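Local coordinates for YceI-like domain protein (Burkholderia cenocepacia BC7, PDB 5IXH) that is a bacterial lipocalin that holds the isoprenoid chain of a polyprenyl diphosphate in its beta barrel and probably captures antibiotics outside the cell, at residues Leu100-Lys105 with Ser133-Gly138. Numbering follows the deposited sequence.
Sequences LTIKGK and SAFNVG. With OTP ((2E,6E,10E,14E,18E,22E,26E)-3,7,11,15,19,23,27,31-octamethyldotriaconta-2,6,10,14,18,22,26,30-octaenyl trihydrogen diphosphate), chain C.
Phe135 lays its ring against Ile102 at the type I' beta turn, Ile102 to Lys105, that links strands 93-102 and 105-118 of this lipocalin-like YceI barrel. The loop that follows strand 121-131 thus folds back onto the hairpin. CD1 of Ile102 sits over the middle of the Phe135 ring, 3.9 Å from its centroid and just 4° off the normal, a CH-pi contact. Nearer the backbone, CB of Ile102 is 3.6 Å from CD1 of Phe135. The side chain of Leu100 crosses that of Phe135 at about a right angle and puts CD2 3.9 Å from CZ of Phe135. The ring edge is met by backbone: O of Lys105 lies in the ring plane, 3.3 Å from CD1 of Phe135, while the same oxygen accepts a hydrogen bond from Ile102 N, in the hydrogen-bonded pair that closes the hairpin. Val137, whose CG2 packs on CG2 of Ile102, turns CG1 to the isoprenoid chain of the bound octaprenyl diphosphate, 3.7 Å from its C28. Leu100 and Ile102 also touch that chain, so the hairpin end and the loop together form part of the pocket wall. Lys103 runs past the carbonyl of Phe135, its CG anti to the backbone N (chi1 -158°) and the rest of its chain extended. Its ammonium is held by three backbone carbonyls: those of Lys68 and Trp70 tie in a neighbouring loop, and the third, O of Asn136, accepts a hydrogen bond from NZ of Lys103 at 2.8 Å, with the donor tilted 27° from the carbonyl plane.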
ATOM      1  N   LEU A 100      -5.578  -4.146  -6.886  1.00 10.83           N
ATOM      2  CA  LEU A 100      -5.633  -3.404  -5.618  1.00  9.91           C
ATOM      3  C   LEU A 100      -7.091  -3.161  -5.303  1.00 10.19           C
ATOM      4  O   LEU A 100      -7.795  -2.575  -6.111  1.00 12.48           O
ATOM      5  CB  LEU A 100      -4.890  -2.081  -5.766  1.00 11.85           C
ATOM      6  CG  LEU A 100      -4.879  -1.137  -4.548  1.00 11.16           C
ATOM      7  CD1 LEU A 100      -4.200  -1.797  -3.363  1.00 14.01           C
ATOM      8  CD2 LEU A 100      -4.220   0.164  -4.885  1.00 14.73           C
ATOM      9  N   THR A 101      -7.538  -3.654  -4.142  1.00  9.79           N
ATOM     10  CA  THR A 101      -8.921  -3.459  -3.687  1.00 10.25           C
ATOM     11  C   THR A 101      -8.885  -2.694  -2.373  1.00  9.75           C
ATOM     12  O   THR A 101      -8.268  -3.153  -1.392  1.00 10.91           O
ATOM     13  CB  THR A 101      -9.626  -4.783  -3.480  1.00 10.63           C
ATOM     14  OG1 THR A 101      -9.513  -5.561  -4.680  1.00 13.24           O
ATOM     15  CG2 THR A 101     -11.100  -4.574  -3.162  1.00 13.08           C
ATOM     16  N   ILE A 102      -9.534  -1.533  -2.367  1.00 10.64           N
ATOM     17  CA  ILE A 102      -9.627  -0.663  -1.191  1.00 10.55           C
ATOM     18  C   ILE A 102     -11.090  -0.243  -1.104  1.00 11.63           C
ATOM     19  O   ILE A 102     -11.690   0.186  -2.080  1.00 12.51           O
ATOM     20  CB  ILE A 102      -8.748   0.619  -1.326  1.00 12.37           C
ATOM     21  CG1 ILE A 102      -7.275   0.269  -1.504  1.00 12.12           C
ATOM     22  CG2 ILE A 102      -8.932   1.526  -0.100  1.00 14.44           C
ATOM     23  CD1 ILE A 102      -6.435   1.404  -2.008  1.00 13.87           C
ATOM     24  N   LYS A 103     -11.675  -0.370   0.095  1.00 11.48           N
ATOM     25  CA  LYS A 103     -13.051  -0.002   0.345  1.00 12.60           C
ATOM     26  C   LYS A 103     -13.974  -0.708  -0.671  1.00 12.69           C
ATOM     27  O   LYS A 103     -14.939  -0.167  -1.192  1.00 15.56           O
ATOM     28  CB  LYS A 103     -13.192   1.533   0.338  1.00 15.51           C
ATOM     29  CG  LYS A 103     -14.376   2.091   1.058  1.00 18.58           C
ATOM     30  CD  LYS A 103     -14.336   3.624   1.141  1.00 18.84           C
ATOM     31  CE  LYS A 103     -15.601   4.208   1.762  1.00 19.85           C
ATOM     32  NZ  LYS A 103     -15.574   5.676   1.905  1.00 22.32           N
ATOM     33  N   GLY A 104     -13.623  -1.958  -0.934  1.00 13.31           N
ATOM     34  CA  GLY A 104     -14.394  -2.773  -1.844  1.00 15.24           C
ATOM     35  C   GLY A 104     -14.322  -2.430  -3.323  1.00 15.25           C
ATOM     36  O   GLY A 104     -15.024  -3.012  -4.142  1.00 19.93           O
ATOM     37  N   LYS A 105     -13.465  -1.475  -3.690  1.00 16.41           N
ATOM     38  CA  LYS A 105     -13.289  -1.057  -5.083  1.00 15.39           C
ATOM     39  C   LYS A 105     -11.971  -1.579  -5.597  1.00 14.43           C
ATOM     40  O   LYS A 105     -10.922  -1.355  -5.007  1.00 13.50           O
ATOM     41  CB  LYS A 105     -13.307   0.462  -5.162  1.00 16.70           C
ATOM     42  CG  LYS A 105     -14.621   1.086  -4.746  1.00 55.83           C
ATOM     43  CD  LYS A 105     -15.700   0.877  -5.793  1.00 64.00           C
ATOM     44  CE  LYS A 105     -17.042   1.387  -5.302  1.00 57.48           C
ATOM     45  NZ  LYS A 105     -16.979   2.827  -4.932  1.00 72.25           N
ATOM     46  N   SER A 133      -9.798   9.313  -4.447  1.00 14.64           N
ATOM     47  CA  SER A 133     -11.156   9.393  -4.994  1.00 15.95           C
ATOM     48  C   SER A 133     -11.542   8.151  -5.811  1.00 16.36           C
ATOM     49  O   SER A 133     -12.718   7.794  -5.856  1.00 17.15           O
ATOM     50  CB  SER A 133     -11.321  10.640  -5.883  1.00 17.04           C
ATOM     51  OG  SER A 133     -10.410  10.598  -6.969  1.00 17.80           O
ATOM     52  N   ALA A 134     -10.561   7.490  -6.432  1.00 15.20           N
ATOM     53  CA  ALA A 134     -10.827   6.301  -7.230  1.00 17.17           C
ATOM     54  C   ALA A 134     -11.381   5.162  -6.388  1.00 15.12           C
ATOM     55  O   ALA A 134     -12.044   4.265  -6.901  1.00 18.28           O
ATOM     56  CB  ALA A 134      -9.562   5.845  -7.926  1.00 16.70           C
ATOM     57  N   PHE A 135     -11.095   5.189  -5.092  1.00 13.73           N
ATOM     58  CA  PHE A 135     -11.571   4.171  -4.171  1.00 13.27           C
ATOM     59  C   PHE A 135     -12.616   4.719  -3.181  1.00 14.29           C
ATOM     60  O   PHE A 135     -12.957   4.072  -2.206  1.00 15.66           O
ATOM     61  CB  PHE A 135     -10.370   3.579  -3.420  1.00 13.27           C
ATOM     62  CG  PHE A 135      -9.348   2.972  -4.325  1.00 13.18           C
ATOM     63  CD1 PHE A 135      -9.474   1.652  -4.722  1.00 13.28           C
ATOM     64  CD2 PHE A 135      -8.274   3.724  -4.823  1.00 14.26           C
ATOM     65  CE1 PHE A 135      -8.576   1.084  -5.579  1.00 14.25           C
ATOM     66  CE2 PHE A 135      -7.363   3.153  -5.677  1.00 16.63           C
ATOM     67  CZ  PHE A 135      -7.510   1.827  -6.066  1.00 16.72           C
ATOM     68  N   ASN A 136     -13.080   5.936  -3.484  0.52 11.53           N
ATOM     69  CA  ASN A 136     -14.072   6.637  -2.681  0.52 17.57           C
ATOM     70  C   ASN A 136     -13.576   6.828  -1.236  0.52 11.79           C
ATOM     71  O   ASN A 136     -14.381   6.839  -0.307  0.52 16.10           O
ATOM     72  CB  ASN A 136     -15.423   5.893  -2.739  0.52 15.52           C
ATOM     73  CG  ASN A 136     -16.605   6.829  -2.803  0.52 27.36           C
ATOM     74  OD1 ASN A 136     -16.542   7.888  -3.430  0.52 33.81           O
ATOM     75  ND2 ASN A 136     -17.693   6.457  -2.134  0.52 25.15           N
ATOM     76  N   VAL A 137     -12.265   6.983  -1.039  1.00 12.30           N
ATOM     77  CA  VAL A 137     -11.662   7.233   0.274  1.00 13.95           C
ATOM     78  C   VAL A 137     -11.593   8.744   0.517  1.00 14.21           C
ATOM     79  O   VAL A 137     -10.793   9.465  -0.084  1.00 15.10           O
ATOM     80  CB  VAL A 137     -10.279   6.578   0.393  1.00 14.04           C
ATOM     81  CG1 VAL A 137      -9.587   6.984   1.701  1.00 16.03           C
ATOM     82  CG2 VAL A 137     -10.431   5.055   0.314  1.00 15.39           C
ATOM     83  N   GLY A 138     -12.464   9.202   1.403  1.00 13.90           N
ATOM     84  CA  GLY A 138     -12.630  10.623   1.709  1.00 16.23           C
ATOM     85  C   GLY A 138     -13.733  11.178   0.821  1.00 15.53           C
ATOM     86  O   GLY A 138     -13.467  11.935  -0.125  1.00 18.51           O
TER
HETATM   87  O7  OTP C 201      -5.992  22.141   9.102  1.00112.42           O
HETATM   88  P2  OTP C 201      -6.796  21.091   8.363  1.00111.96           P
HETATM   89  O5  OTP C 201      -8.273  21.325   8.592  1.00112.22           O
HETATM   90  O6  OTP C 201      -6.495  21.163   6.882  1.00112.37           O
HETATM   91  O4  OTP C 201      -6.406  19.648   8.896  1.00109.19           O
HETATM   92  P1  OTP C 201      -7.234  18.324   8.604  1.00105.37           P
HETATM   93  O2  OTP C 201      -8.357  18.188   9.608  1.00105.08           O
HETATM   94  O3  OTP C 201      -7.803  18.362   7.202  1.00106.31           O
HETATM   95  O1  OTP C 201      -6.239  17.096   8.763  1.00100.12           O
HETATM   96  C40 OTP C 201      -6.067  16.129   7.740  1.00 94.82           C
HETATM   97  C39 OTP C 201      -5.327  14.998   8.447  1.00 90.01           C
HETATM   98  C37 OTP C 201      -4.893  13.861   7.828  1.00 85.28           C
HETATM   99  C38 OTP C 201      -4.176  12.857   8.729  1.00 85.93           C
HETATM  100  C36 OTP C 201      -5.101  13.561   6.326  1.00 80.01           C
HETATM  101  C35 OTP C 201      -5.656  12.128   6.188  1.00 74.91           C
HETATM  102  C34 OTP C 201      -5.219  11.461   4.871  1.00 70.80           C
HETATM  103  C32 OTP C 201      -5.299  10.092   4.757  1.00 66.71           C
HETATM  104  C33 OTP C 201      -5.811   9.228   5.917  1.00 67.80           C
HETATM  105  C31 OTP C 201      -4.873   9.406   3.447  1.00 61.82           C
HETATM  106  C30 OTP C 201      -5.977   8.426   2.997  1.00 57.51           C
HETATM  107  C29 OTP C 201      -5.257   7.096   2.748  1.00 51.57           C
HETATM  108  C27 OTP C 201      -5.354   6.414   1.560  1.00 50.35           C
HETATM  109  C28 OTP C 201      -6.187   6.867   0.360  1.00 50.08           C
HETATM  110  C26 OTP C 201      -4.546   5.118   1.473  1.00 49.48           C
HETATM  111  C25 OTP C 201      -5.367   3.988   0.838  1.00 46.73           C
HETATM  112  C24 OTP C 201      -4.306   2.882   0.859  1.00 45.68           C
HETATM  113  C22 OTP C 201      -4.486   1.712   1.544  1.00 40.81           C
HETATM  114  C23 OTP C 201      -5.763   1.373   2.319  1.00 42.07           C
HETATM  115  C21 OTP C 201      -3.335   0.710   1.484  1.00 41.54           C
HETATM  116  C20 OTP C 201      -3.704  -0.260   0.362  1.00 40.99           C
HETATM  117  C19 OTP C 201      -2.384  -0.907  -0.074  1.00 41.30           C
HETATM  118  C17 OTP C 201      -2.264  -2.273  -0.221  1.00 40.85           C
HETATM  119  C18 OTP C 201      -3.458  -3.193   0.043  1.00 37.13           C
HETATM  120  C16 OTP C 201      -0.943  -2.922  -0.668  1.00 41.02           C
HETATM  121  C15 OTP C 201       0.217  -1.912  -0.758  1.00 43.53           C
HETATM  122  C14 OTP C 201       1.351  -2.574  -1.558  1.00 44.14           C
HETATM  123  C12 OTP C 201       1.334  -2.555  -2.935  1.00 43.49           C
HETATM  124  C13 OTP C 201       0.229  -1.871  -3.748  1.00 44.29           C
HETATM  125  C11 OTP C 201       2.464  -3.218  -3.737  1.00 44.97           C
HETATM  126  C10 OTP C 201       3.144  -4.351  -2.959  1.00 44.86           C
HETATM  127  C9  OTP C 201       3.991  -5.079  -4.015  1.00 46.35           C
HETATM  128  C7  OTP C 201       4.543  -6.309  -3.767  1.00 46.40           C
HETATM  129  C8  OTP C 201       4.338  -7.006  -2.421  1.00 44.76           C
HETATM  130  C6  OTP C 201       5.365  -6.959  -4.896  1.00 45.96           C
HETATM  131  C5  OTP C 201       6.670  -7.541  -4.347  1.00 46.77           C
HETATM  132  C4  OTP C 201       7.611  -7.615  -5.564  1.00 46.65           C
HETATM  133  C2  OTP C 201       7.962  -8.778  -6.211  1.00 44.69           C
HETATM  134  C3  OTP C 201       8.910  -8.653  -7.404  1.00 45.56           C
HETATM  135  C1  OTP C 201       7.458 -10.162  -5.794  1.00 44.53           C